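Local coordinates for protein PspGI restriction endonuclease (Pyrococcus sp. GI-H, PDB 3BM3) that probably cleaves double-stranded DNA at a specific site as a type II restriction endonuclease, and is seen here holding its substrate DNA, at residues Q15-T20 and F97-K102; E135-I140 and V171-I176; G217-L222 and I243-D248. The protein carries 2 engineered substitutions. One frame throughout, in Å; residues are numbered along the deposited sequence.

Interaction 1: Q15-T20 and F97-K102; sequences QNIPPT and FSRGGK. With nucleotides of chain A; nucleotides of chain B.
The DNA-binding face of helix 85-115 carries Arg99, and the loop leading into helix 20-31 supplies two backbone carbonyls that take hold of its guanidinium group. The bond from Arg99 NH1 to Pro18 O is short and nearly straight, 2.7 Å with an angle of 172° at the hydrogen, and the oxygen lies in the plane of the guanidinium. Arg99 NH2 adds a 3.0 Å bond to Ile17 O, which it approaches from above the carbonyl plane, 55° out of it. A weak second bond from NH2 also reaches Pro18 O. Along another edge, the phosphate of DT11 of chain B takes two N-H groups on one oxygen: OP1 is 2.6 Å from Arg99 NE and 2.8 Å from Arg99 NH2. A water 3.0 Å from Arg99 NH1 links the arginine to Thr20 OG1. With partners spread round its rim, the group has little freedom to turn, and the loop carbonyls are likely to hold it turned to the phosphate. Extended from CG to NE, the chain spans the gap between helix and loop. Ile17 CG2 lies over one guanidinium face, 3.6 Å from Arg99 NH1, while Thr20 OG1 sits 3.4 Å from Arg99 CG. At the root, Arg99 CB rests 3.3 Å from C2 of the DA6 base of chain A. Behind the contact, helix 52-80 packs Tyr67 against both Ile17 and Arg99, and further along helix 85-115 Ala103 and Ile106 receive Thr20, so the loop is wedged between the two long helices just before Pro19, at the N-cap position of helix 20-31.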
loop_
_atom_site.group_PDB
_atom_site.type_symbol
_atom_site.label_atom_id
_atom_site.label_comp_id
_atom_site.label_asym_id
_atom_site.label_seq_id
_atom_site.Cartn_x
_atom_site.Cartn_y
_atom_site.Cartn_z
ATOM N N GLN C 15 -5.136 -15.819 -17.464
ATOM C CA GLN C 15 -4.826 -15.465 -18.869
ATOM C C GLN C 15 -5.942 -15.851 -19.825
ATOM O O GLN C 15 -5.924 -15.439 -20.993
ATOM C CB GLN C 15 -3.518 -16.059 -19.317
ATOM C CG GLN C 15 -2.358 -15.467 -18.595
ATOM C CD GLN C 15 -1.055 -16.166 -18.910
ATOM O OE1 GLN C 15 -1.023 -17.330 -19.315
ATOM N NE2 GLN C 15 0.034 -15.472 -18.656
ATOM N N ASN C 16 -6.888 -16.644 -19.328
ATOM C CA ASN C 16 -8.115 -16.980 -20.032
ATOM C C ASN C 16 -9.263 -16.001 -19.832
ATOM O O ASN C 16 -10.310 -16.117 -20.489
ATOM C CB ASN C 16 -8.588 -18.354 -19.599
ATOM C CG ASN C 16 -7.717 -19.447 -20.164
ATOM O OD1 ASN C 16 -7.719 -19.667 -21.362
ATOM N ND2 ASN C 16 -6.903 -20.057 -19.326
ATOM N N ILE C 17 -9.076 -15.050 -18.932
ATOM C CA ILE C 17 -10.085 -14.052 -18.660
ATOM C C ILE C 17 -9.797 -12.825 -19.510
ATOM O O ILE C 17 -8.706 -12.262 -19.441
ATOM C CB ILE C 17 -10.149 -13.623 -17.170
ATOM C CG1 ILE C 17 -10.399 -14.837 -16.256
ATOM C CG2 ILE C 17 -11.220 -12.560 -17.029
ATOM C CD1 ILE C 17 -10.365 -14.545 -14.821
ATOM N N PRO C 18 -10.772 -12.396 -20.314
ATOM C CA PRO C 18 -10.564 -11.236 -21.153
ATOM C C PRO C 18 -10.033 -10.032 -20.379
ATOM O O PRO C 18 -10.344 -9.880 -19.194
ATOM C CB PRO C 18 -11.965 -10.960 -21.681
ATOM C CG PRO C 18 -12.561 -12.318 -21.792
ATOM C CD PRO C 18 -12.082 -13.019 -20.566
ATOM N N PRO C 19 -9.190 -9.226 -21.020
ATOM C CA PRO C 19 -8.605 -8.112 -20.262
ATOM C C PRO C 19 -9.630 -7.077 -19.831
ATOM O O PRO C 19 -10.711 -6.971 -20.401
ATOM C CB PRO C 19 -7.611 -7.499 -21.227
ATOM C CG PRO C 19 -7.981 -8.005 -22.560
ATOM C CD PRO C 19 -8.677 -9.292 -22.393
ATOM N N THR C 20 -9.276 -6.333 -18.803
ATOM C CA THR C 20 -10.188 -5.377 -18.208
ATOM C C THR C 20 -10.735 -4.393 -19.245
ATOM O O THR C 20 -11.914 -4.085 -19.216
ATOM C CB THR C 20 -9.505 -4.606 -17.062
ATOM O OG1 THR C 20 -9.071 -5.538 -16.093
ATOM C CG2 THR C 20 -10.454 -3.631 -16.397
ATOM N N PHE C 97 -7.539 -7.767 -7.488
ATOM C CA PHE C 97 -6.890 -6.561 -6.980
ATOM C C PHE C 97 -6.413 -5.737 -8.169
ATOM O O PHE C 97 -6.749 -4.571 -8.313
ATOM C CB PHE C 97 -5.711 -6.960 -6.121
ATOM C CG PHE C 97 -6.092 -7.431 -4.726
ATOM C CD1 PHE C 97 -7.029 -6.713 -3.979
ATOM C CD2 PHE C 97 -5.457 -8.495 -4.135
ATOM C CE1 PHE C 97 -7.309 -7.077 -2.676
ATOM C CE2 PHE C 97 -5.769 -8.867 -2.834
ATOM C CZ PHE C 97 -6.667 -8.142 -2.119
ATOM N N SER C 98 -5.615 -6.360 -9.023
ATOM C CA SER C 98 -5.013 -5.636 -10.146
ATOM C C SER C 98 -6.110 -5.086 -11.072
ATOM O O SER C 98 -6.130 -3.888 -11.407
ATOM C CB SER C 98 -4.023 -6.522 -10.897
ATOM O OG SER C 98 -3.428 -5.780 -11.942
ATOM N N ARG C 99 -7.042 -5.949 -11.448
ATOM C CA ARG C 99 -8.139 -5.557 -12.347
ATOM C C ARG C 99 -9.102 -4.541 -11.786
ATOM O O ARG C 99 -9.567 -3.672 -12.499
ATOM C CB ARG C 99 -8.926 -6.782 -12.790
ATOM C CG ARG C 99 -8.115 -7.722 -13.652
ATOM C CD ARG C 99 -8.898 -9.011 -13.853
ATOM N NE ARG C 99 -8.272 -9.874 -14.839
ATOM C CZ ARG C 99 -8.673 -10.028 -16.099
ATOM N NH1 ARG C 99 -9.720 -9.374 -16.564
ATOM N NH2 ARG C 99 -8.015 -10.841 -16.916
ATOM N N GLY C 100 -9.378 -4.616 -10.493
ATOM C CA GLY C 100 -10.282 -3.686 -9.894
ATOM C C GLY C 100 -9.627 -2.309 -9.971
ATOM O O GLY C 100 -10.310 -1.322 -10.245
ATOM N N GLY C 101 -8.323 -2.233 -9.730
ATOM C CA GLY C 101 -7.636 -0.935 -9.867
ATOM C C GLY C 101 -7.645 -0.471 -11.297
ATOM O O GLY C 101 -7.977 0.691 -11.616
ATOM N N LYS C 102 -7.304 -1.367 -12.196
ATOM C CA LYS C 102 -7.244 -0.989 -13.605
ATOM C C LYS C 102 -8.619 -0.548 -14.089
ATOM O O LYS C 102 -8.744 0.412 -14.854
ATOM C CB LYS C 102 -6.687 -2.133 -14.445
ATOM C CG LYS C 102 -6.620 -1.824 -15.949
ATOM C CD LYS C 102 -5.567 -0.796 -16.298
ATOM C CE LYS C 102 -5.089 -0.921 -17.760
ATOM N NZ LYS C 102 -4.871 -2.315 -18.205
ATOM P P DC A 5 -5.854 0.551 -6.621
ATOM O OP1 DC A 5 -7.149 1.139 -7.002
ATOM O OP2 DC A 5 -4.850 1.362 -5.883
ATOM O "O5'" DC A 5 -6.155 -0.756 -5.765
ATOM C "C5'" DC A 5 -7.007 -1.760 -6.291
ATOM C "C4'" DC A 5 -7.039 -2.937 -5.348
ATOM O "O4'" DC A 5 -5.699 -3.455 -5.263
ATOM C "C3'" DC A 5 -7.457 -2.564 -3.926
ATOM O "O3'" DC A 5 -8.520 -3.404 -3.504
ATOM C "C2'" DC A 5 -6.220 -2.800 -3.080
ATOM C "C1'" DC A 5 -5.382 -3.744 -3.916
ATOM N N1 DC A 5 -3.945 -3.527 -3.737
ATOM C C2 DC A 5 -3.124 -4.622 -3.485
ATOM O O2 DC A 5 -3.623 -5.758 -3.511
ATOM N N3 DC A 5 -1.810 -4.420 -3.231
ATOM C C4 DC A 5 -1.312 -3.177 -3.249
ATOM N N4 DC A 5 -0.020 -3.015 -2.961
ATOM C C5 DC A 5 -2.121 -2.049 -3.557
ATOM C C6 DC A 5 -3.418 -2.265 -3.791
ATOM P P DT B 11 -4.562 -11.241 -14.806
ATOM O OP1 DT B 11 -6.028 -11.239 -14.934
ATOM O OP2 DT B 11 -3.749 -12.211 -15.578
ATOM O "O5'" DT B 11 -4.027 -9.776 -15.126
ATOM C "C5'" DT B 11 -4.647 -8.641 -14.534
ATOM C "C4'" DT B 11 -3.740 -7.440 -14.664
ATOM O "O4'" DT B 11 -2.534 -7.652 -13.915
ATOM C "C3'" DT B 11 -3.250 -7.180 -16.083
ATOM O "O3'" DT B 11 -4.241 -6.425 -16.788
ATOM C "C2'" DT B 11 -1.938 -6.439 -15.864
ATOM C "C1'" DT B 11 -1.579 -6.726 -14.402
ATOM N N1 DT B 11 -0.239 -7.284 -14.163
ATOM C C2 DT B 11 0.642 -6.504 -13.457
ATOM O O2 DT B 11 0.366 -5.379 -13.070
ATOM N N3 DT B 11 1.859 -7.085 -13.219
ATOM C C4 DT B 11 2.279 -8.335 -13.620
ATOM O O4 DT B 11 3.403 -8.728 -13.318
ATOM C C5 DT B 11 1.311 -9.093 -14.385
ATOM C C7 DT B 11 1.685 -10.452 -14.882
ATOM C C6 DT B 11 0.115 -8.537 -14.614
ATOM P P DA A 6 -10.012 -3.059 -3.950
ATOM O OP1 DA A 6 -10.217 -1.583 -3.954
ATOM O OP2 DA A 6 -10.909 -3.915 -3.125
ATOM O "O5'" DA A 6 -10.066 -3.520 -5.471
ATOM C "C5'" DA A 6 -10.158 -4.897 -5.799
ATOM C "C4'" DA A 6 -11.609 -5.284 -5.901
ATOM O "O4'" DA A 6 -12.208 -4.739 -7.101
ATOM C "C3'" DA A 6 -11.854 -6.792 -5.951
ATOM O "O3'" DA A 6 -12.835 -7.107 -4.973
ATOM C "C2'" DA A 6 -12.386 -7.027 -7.354
ATOM C "C1'" DA A 6 -13.084 -5.716 -7.628
ATOM N N9 DA A 6 -13.324 -5.404 -9.037
ATOM C C8 DA A 6 -14.072 -4.357 -9.509
ATOM N N7 DA A 6 -14.149 -4.307 -10.814
ATOM C C5 DA A 6 -13.397 -5.393 -11.235
ATOM C C6 DA A 6 -13.097 -5.889 -12.512
ATOM N N6 DA A 6 -13.533 -5.326 -13.643
ATOM N N1 DA A 6 -12.327 -6.995 -12.592
ATOM C C2 DA A 6 -11.895 -7.556 -11.454
ATOM N N3 DA A 6 -12.111 -7.183 -10.194
ATOM C C4 DA A 6 -12.879 -6.080 -10.151
HETATM O O HOH W 1 -11.226 -7.108 -15.374
#

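Interaction 2: E135-I140 and V171-I176; sequences EKPAFI and VGEAQI. Engineered in segment 135-140: Ala138 (natural residue Asp).
Glu173 reaches out from helix 167-181 to Pro137, passing Glu135 on the way. Its CG stands anti to the backbone N (chi1 -179°) and the chain stays extended beyond, which carries the carboxylate a full side-chain length off the helix. There OE2 comes up against the proline ring, 3.1 Å from Pro137 N and 3.3 Å from Pro137 CD; a proline nitrogen within the chain carries no hydrogen, so this is close packing. The other oxygen is served by a water, 2.6 Å from Glu173 OE1 and 3.0 Å from Lys136 O, which donates to both, and by Thr158 on the neighbouring strand 155-160. Glu135 runs the opposite way alongside. Bent at chi2 (-57°), it folds its carboxylate back against the helix, where Glu135 OE1 lies 3.2 Å from Glu173 CG. Ile176 crosses this bend at about a right angle: its CG2 is 3.7 Å from Glu135 CG, and its CD1 is 3.6 Å from Glu135 OE2. The two carboxylate planes are turned 67° apart. In the natural sequence Pro137 is followed by an Asp, replaced here by the engineered Ala138, consistent with the Pro-Asp of a PDDEXK nuclease; Ala138 and Phe139 form a classic beta bulge against Ile157. The two carboxylates come close in a buried place, Glu135 OE1 4.6 Å from Glu173 OE2. Arg168 of the second subunit forms a salt bridge with Glu135 OE1, which probably offsets its charge, and Tyr199 of that subunit a hydrogen bond with OE2, so Glu135 links this contact to the dimer interface.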
loop_
_atom_site.group_PDB
_atom_site.type_symbol
_atom_site.label_atom_id
_atom_site.label_comp_id
_atom_site.label_asym_id
_atom_site.label_seq_id
_atom_site.Cartn_x
_atom_site.Cartn_y
_atom_site.Cartn_z
ATOM N N GLU C 135 8.414 8.657 -10.651
ATOM C CA GLU C 135 7.091 8.704 -10.119
ATOM C C GLU C 135 6.051 8.585 -11.231
ATOM O O GLU C 135 6.269 9.039 -12.371
ATOM C CB GLU C 135 6.900 9.932 -9.270
ATOM C CG GLU C 135 7.800 9.965 -8.083
ATOM C CD GLU C 135 7.620 8.734 -7.209
ATOM O OE1 GLU C 135 6.532 8.567 -6.663
ATOM O OE2 GLU C 135 8.566 7.923 -7.142
ATOM N N LYS C 136 4.922 7.971 -10.897
ATOM C CA LYS C 136 3.949 7.576 -11.898
ATOM C C LYS C 136 2.521 7.886 -11.437
ATOM O O LYS C 136 1.754 7.000 -11.047
ATOM C CB LYS C 136 4.140 6.104 -12.264
ATOM C CG LYS C 136 3.360 5.677 -13.487
ATOM C CD LYS C 136 3.416 4.172 -13.687
ATOM C CE LYS C 136 2.104 3.675 -14.222
ATOM N NZ LYS C 136 2.251 2.346 -14.832
ATOM N N PRO C 137 2.156 9.171 -11.500
ATOM C CA PRO C 137 0.780 9.507 -11.242
ATOM C C PRO C 137 -0.085 8.713 -12.225
ATOM O O PRO C 137 0.332 8.454 -13.367
ATOM C CB PRO C 137 0.701 11.009 -11.544
ATOM C CG PRO C 137 2.053 11.474 -11.785
ATOM C CD PRO C 137 2.987 10.332 -11.849
ATOM N N ALA C 138 -1.280 8.337 -11.798
ATOM C CA ALA C 138 -2.214 7.674 -12.694
ATOM C C ALA C 138 -2.452 8.508 -13.925
ATOM O O ALA C 138 -2.461 7.987 -15.023
ATOM C CB ALA C 138 -3.566 7.368 -12.034
ATOM N N PHE C 139 -2.650 9.809 -13.731
ATOM C CA PHE C 139 -2.880 10.703 -14.840
ATOM C C PHE C 139 -2.075 11.963 -14.686
ATOM O O PHE C 139 -1.897 12.477 -13.595
ATOM C CB PHE C 139 -4.362 11.042 -14.943
ATOM C CG PHE C 139 -5.206 9.830 -15.148
ATOM C CD1 PHE C 139 -5.321 9.285 -16.408
ATOM C CD2 PHE C 139 -5.812 9.188 -14.092
ATOM C CE1 PHE C 139 -6.052 8.119 -16.630
ATOM C CE2 PHE C 139 -6.556 8.023 -14.313
ATOM C CZ PHE C 139 -6.677 7.509 -15.573
ATOM N N ILE C 140 -1.594 12.427 -15.816
ATOM C CA ILE C 140 -0.988 13.722 -15.906
ATOM C C ILE C 140 -1.822 14.483 -16.892
ATOM O O ILE C 140 -2.026 14.049 -18.026
ATOM C CB ILE C 140 0.441 13.647 -16.404
ATOM C CG1 ILE C 140 1.264 12.765 -15.477
ATOM C CG2 ILE C 140 1.052 15.063 -16.469
ATOM C CD1 ILE C 140 2.666 12.540 -15.912
ATOM N N VAL C 171 1.097 10.638 -0.497
ATOM C CA VAL C 171 1.853 11.634 0.256
ATOM C C VAL C 171 3.324 11.436 -0.100
ATOM O O VAL C 171 4.021 12.372 -0.389
ATOM C CB VAL C 171 1.638 11.532 1.756
ATOM C CG1 VAL C 171 2.534 12.532 2.521
ATOM C CG2 VAL C 171 0.154 11.740 2.150
ATOM N N GLY C 172 3.746 10.182 -0.178
ATOM C CA GLY C 172 5.121 9.835 -0.546
ATOM C C GLY C 172 5.452 10.310 -1.934
ATOM O O GLY C 172 6.475 10.961 -2.165
ATOM N N GLU C 173 4.584 9.987 -2.890
ATOM C CA GLU C 173 4.769 10.398 -4.259
ATOM C C GLU C 173 4.866 11.935 -4.365
ATOM O O GLU C 173 5.748 12.503 -5.015
ATOM C CB GLU C 173 3.637 9.864 -5.127
ATOM C CG GLU C 173 3.797 10.239 -6.546
ATOM C CD GLU C 173 2.713 9.712 -7.435
ATOM O OE1 GLU C 173 1.855 8.947 -6.957
ATOM O OE2 GLU C 173 2.703 10.115 -8.606
ATOM N N ALA C 174 3.943 12.591 -3.695
ATOM C CA ALA C 174 3.874 14.056 -3.696
ATOM C C ALA C 174 5.175 14.628 -3.148
ATOM O O ALA C 174 5.703 15.613 -3.678
ATOM C CB ALA C 174 2.659 14.536 -2.878
ATOM N N GLN C 175 5.703 14.019 -2.098
ATOM C CA GLN C 175 6.927 14.532 -1.484
ATOM C C GLN C 175 8.081 14.398 -2.467
ATOM O O GLN C 175 8.856 15.326 -2.668
ATOM C CB GLN C 175 7.217 13.764 -0.193
ATOM C CG GLN C 175 8.670 13.805 0.277
ATOM C CD GLN C 175 9.188 15.211 0.505
ATOM O OE1 GLN C 175 8.393 16.140 0.788
ATOM N NE2 GLN C 175 10.538 15.393 0.374
ATOM N N ILE C 176 8.187 13.235 -3.092
ATOM C CA ILE C 176 9.251 13.007 -4.057
ATOM C C ILE C 176 9.184 14.038 -5.189
ATOM O O ILE C 176 10.186 14.635 -5.558
ATOM C CB ILE C 176 9.195 11.596 -4.608
ATOM C CG1 ILE C 176 9.487 10.614 -3.452
ATOM C CG2 ILE C 176 10.224 11.381 -5.725
ATOM C CD1 ILE C 176 9.042 9.170 -3.811
HETATM O O HOH W 2 0.248 7.591 -8.536
#

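Interaction 3: G217-L222 and I243-D248; sequences GRYDSL and IRRFSD
Tyr219 leaves helix 216-227 and lies across strand 243-245, its ring laid against Arg245 and the backbone of residues 244 and 245, all on one side of it, with Ile243 O at its edge. Chi1 near 180° swings the ring off the helix toward the strand. CB starts 3.6 Å from Arg245 CG, and ring atom CG meets the same methylene. Along one flank of the ring, CD2 stands over the centre of the guanidinium face, 3.4 Å from Arg245 CZ, and CE2 is as near to Arg245 NH1; the ring and guanidinium planes are 36° apart, so the overlap is tilted. Along the other, CD1 runs beside the peptide joining Arg244 to Arg245, while CE1 comes 3.4 Å from Ile243 O. At the tip, OH and Ile243 O share a water whose distances are too short to be trusted. Replacing Tyr219 by alanine removes the ring, and the Arg245 guanidinium would probably lose its aromatic support, leaving a gap beside the strand backbone. That guanidinium has a second partner on the helix: Asp220 OD1 forms a salt bridge with Arg245 NH2 at 2.9 Å, the carboxylate nearly perpendicular to the guanidinium. Deeper in, Leu222 CD2 packs 3.9 Å from Ile243 CG2. The axes of the two short segments approach to 8.0 Å, their N-to-C directions at 143°, closer to antiparallel than to parallel. Helix 216-227 thus lies over the last strand of the mixed sheet and its parallel neighbour 211-214, whose Val214 touches Tyr219 and Leu222, as a helix does in a beta-alpha-beta crossover between adjacent parallel strands.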
loop_
_atom_site.group_PDB
_atom_site.type_symbol
_atom_site.label_atom_id
_atom_site.label_comp_id
_atom_site.label_asym_id
_atom_site.label_seq_id
_atom_site.Cartn_x
_atom_site.Cartn_y
_atom_site.Cartn_z
ATOM N N GLY C 217 -20.693 9.327 -2.582
ATOM C CA GLY C 217 -21.433 8.777 -1.447
ATOM C C GLY C 217 -20.812 9.004 -0.091
ATOM O O GLY C 217 -21.475 8.907 0.935
ATOM N N ARG C 218 -19.516 9.302 -0.072
ATOM C CA ARG C 218 -18.800 9.523 1.188
ATOM C C ARG C 218 -18.607 10.993 1.514
ATOM O O ARG C 218 -18.299 11.348 2.626
ATOM C CB ARG C 218 -17.453 8.781 1.093
ATOM C CG ARG C 218 -16.532 8.922 2.281
ATOM C CD ARG C 218 -17.189 8.673 3.608
ATOM N NE ARG C 218 -16.150 8.673 4.630
ATOM C CZ ARG C 218 -16.324 9.027 5.898
ATOM N NH1 ARG C 218 -17.519 9.421 6.345
ATOM N NH2 ARG C 218 -15.303 8.996 6.723
ATOM N N TYR C 219 -18.813 11.864 0.537
ATOM C CA TYR C 219 -18.510 13.271 0.698
ATOM C C TYR C 219 -19.256 13.851 1.888
ATOM O O TYR C 219 -18.667 14.427 2.784
ATOM C CB TYR C 219 -18.825 14.044 -0.569
ATOM C CG TYR C 219 -18.531 15.499 -0.428
ATOM C CD1 TYR C 219 -17.239 15.987 -0.565
ATOM C CD2 TYR C 219 -19.523 16.385 -0.086
ATOM C CE1 TYR C 219 -16.959 17.326 -0.387
ATOM C CE2 TYR C 219 -19.259 17.730 0.061
ATOM C CZ TYR C 219 -17.965 18.192 -0.070
ATOM O OH TYR C 219 -17.734 19.536 0.096
ATOM N N ASP C 220 -20.568 13.709 1.889
ATOM C CA ASP C 220 -21.363 14.348 2.945
ATOM C C ASP C 220 -20.979 13.907 4.351
ATOM O O ASP C 220 -20.831 14.730 5.256
ATOM C CB ASP C 220 -22.856 14.138 2.717
ATOM C CG ASP C 220 -23.410 15.032 1.635
ATOM O OD1 ASP C 220 -22.674 15.893 1.138
ATOM O OD2 ASP C 220 -24.612 14.878 1.311
ATOM N N SER C 221 -20.826 12.606 4.558
ATOM C CA SER C 221 -20.528 12.099 5.898
ATOM C C SER C 221 -19.113 12.505 6.299
ATOM O O SER C 221 -18.858 12.791 7.456
ATOM C CB SER C 221 -20.709 10.578 5.972
ATOM O OG SER C 221 -19.917 9.888 5.011
ATOM N N LEU C 222 -18.202 12.557 5.332
ATOM C CA LEU C 222 -16.840 12.960 5.622
ATOM C C LEU C 222 -16.810 14.400 6.062
ATOM O O LEU C 222 -16.186 14.730 7.078
ATOM C CB LEU C 222 -15.918 12.721 4.412
ATOM C CG LEU C 222 -14.538 13.347 4.576
ATOM C CD1 LEU C 222 -13.817 12.785 5.814
ATOM C CD2 LEU C 222 -13.730 13.186 3.305
ATOM N N ILE C 243 -11.534 19.407 -0.266
ATOM C CA ILE C 243 -12.092 18.060 -0.331
ATOM C C ILE C 243 -13.284 18.161 -1.242
ATOM O O ILE C 243 -14.106 19.018 -1.055
ATOM C CB ILE C 243 -12.531 17.554 1.070
ATOM C CG1 ILE C 243 -11.308 17.417 1.975
ATOM C CG2 ILE C 243 -13.279 16.259 0.978
ATOM C CD1 ILE C 243 -11.697 17.303 3.484
ATOM N N ARG C 244 -13.360 17.269 -2.221
ATOM C CA ARG C 244 -14.333 17.394 -3.283
ATOM C C ARG C 244 -14.945 16.040 -3.574
ATOM O O ARG C 244 -14.336 15.004 -3.345
ATOM C CB ARG C 244 -13.678 17.897 -4.570
ATOM C CG ARG C 244 -12.856 19.155 -4.483
ATOM C CD ARG C 244 -13.717 20.328 -4.443
ATOM N NE ARG C 244 -14.216 20.639 -5.788
ATOM C CZ ARG C 244 -15.307 21.358 -6.023
ATOM N NH1 ARG C 244 -16.049 21.781 -5.011
ATOM N NH2 ARG C 244 -15.672 21.614 -7.255
ATOM N N ARG C 245 -16.144 16.065 -4.131
ATOM C CA ARG C 245 -16.721 14.853 -4.660
ATOM C C ARG C 245 -15.978 14.448 -5.920
ATOM O O ARG C 245 -15.577 15.275 -6.732
ATOM C CB ARG C 245 -18.197 15.105 -4.998
ATOM C CG ARG C 245 -19.053 15.394 -3.846
ATOM C CD ARG C 245 -20.460 15.680 -4.361
ATOM N NE ARG C 245 -21.455 15.746 -3.286
ATOM C CZ ARG C 245 -21.746 16.842 -2.578
ATOM N NH1 ARG C 245 -21.111 17.991 -2.810
ATOM N NH2 ARG C 245 -22.679 16.796 -1.627
ATOM N N PHE C 246 -15.870 13.141 -6.119
ATOM C CA PHE C 246 -15.351 12.594 -7.357
ATOM C C PHE C 246 -15.967 13.258 -8.584
ATOM O O PHE C 246 -15.288 13.612 -9.530
ATOM C CB PHE C 246 -15.626 11.097 -7.387
ATOM C CG PHE C 246 -15.241 10.444 -8.680
ATOM C CD1 PHE C 246 -13.947 10.024 -8.890
ATOM C CD2 PHE C 246 -16.163 10.282 -9.699
ATOM C CE1 PHE C 246 -13.598 9.402 -10.069
ATOM C CE2 PHE C 246 -15.802 9.673 -10.893
ATOM C CZ PHE C 246 -14.518 9.238 -11.061
ATOM N N SER C 247 -17.270 13.451 -8.554
ATOM C CA SER C 247 -17.916 14.008 -9.713
ATOM C C SER C 247 -17.394 15.363 -10.094
ATOM O O SER C 247 -17.535 15.785 -11.252
ATOM C CB SER C 247 -19.418 14.065 -9.473
ATOM O OG SER C 247 -19.932 12.765 -9.548
ATOM N N ASP C 248 -16.845 16.081 -9.115
ATOM C CA ASP C 248 -16.403 17.445 -9.333
ATOM C C ASP C 248 -15.084 17.525 -10.061
ATOM O O ASP C 248 -14.699 18.608 -10.544
ATOM C CB ASP C 248 -16.164 18.156 -8.004
ATOM C CG ASP C 248 -17.408 18.398 -7.218
ATOM O OD1 ASP C 248 -18.487 18.196 -7.737
ATOM O OD2 ASP C 248 -17.265 18.788 -6.049
HETATM O O HOH W 3 -15.743 20.752 -0.470
#

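The three contacts follow one another along the chain without touching. Interaction 1 grips the DNA backbone from helix 85-115 and the loop before helix 20-31; its centre is about 23 Å from that of interaction 2, and their nearest atoms are about 7 Å apart. Helix 85-115 connects them, since Glu105 touches Ala138, the engineered residue of the probable PDDEXK site. Interactions 2 and 3, with centres about 22 Å apart, both reach the mixed sheet, at its outermost strands within this chain, 139-141 and 243-245. Interaction 2 comes within about 4 Å of the nucleic acid at its nearest atom, and interaction 3 within about 8 Å. Interactions 1 and 3 lie on opposite sides of the chain's centre.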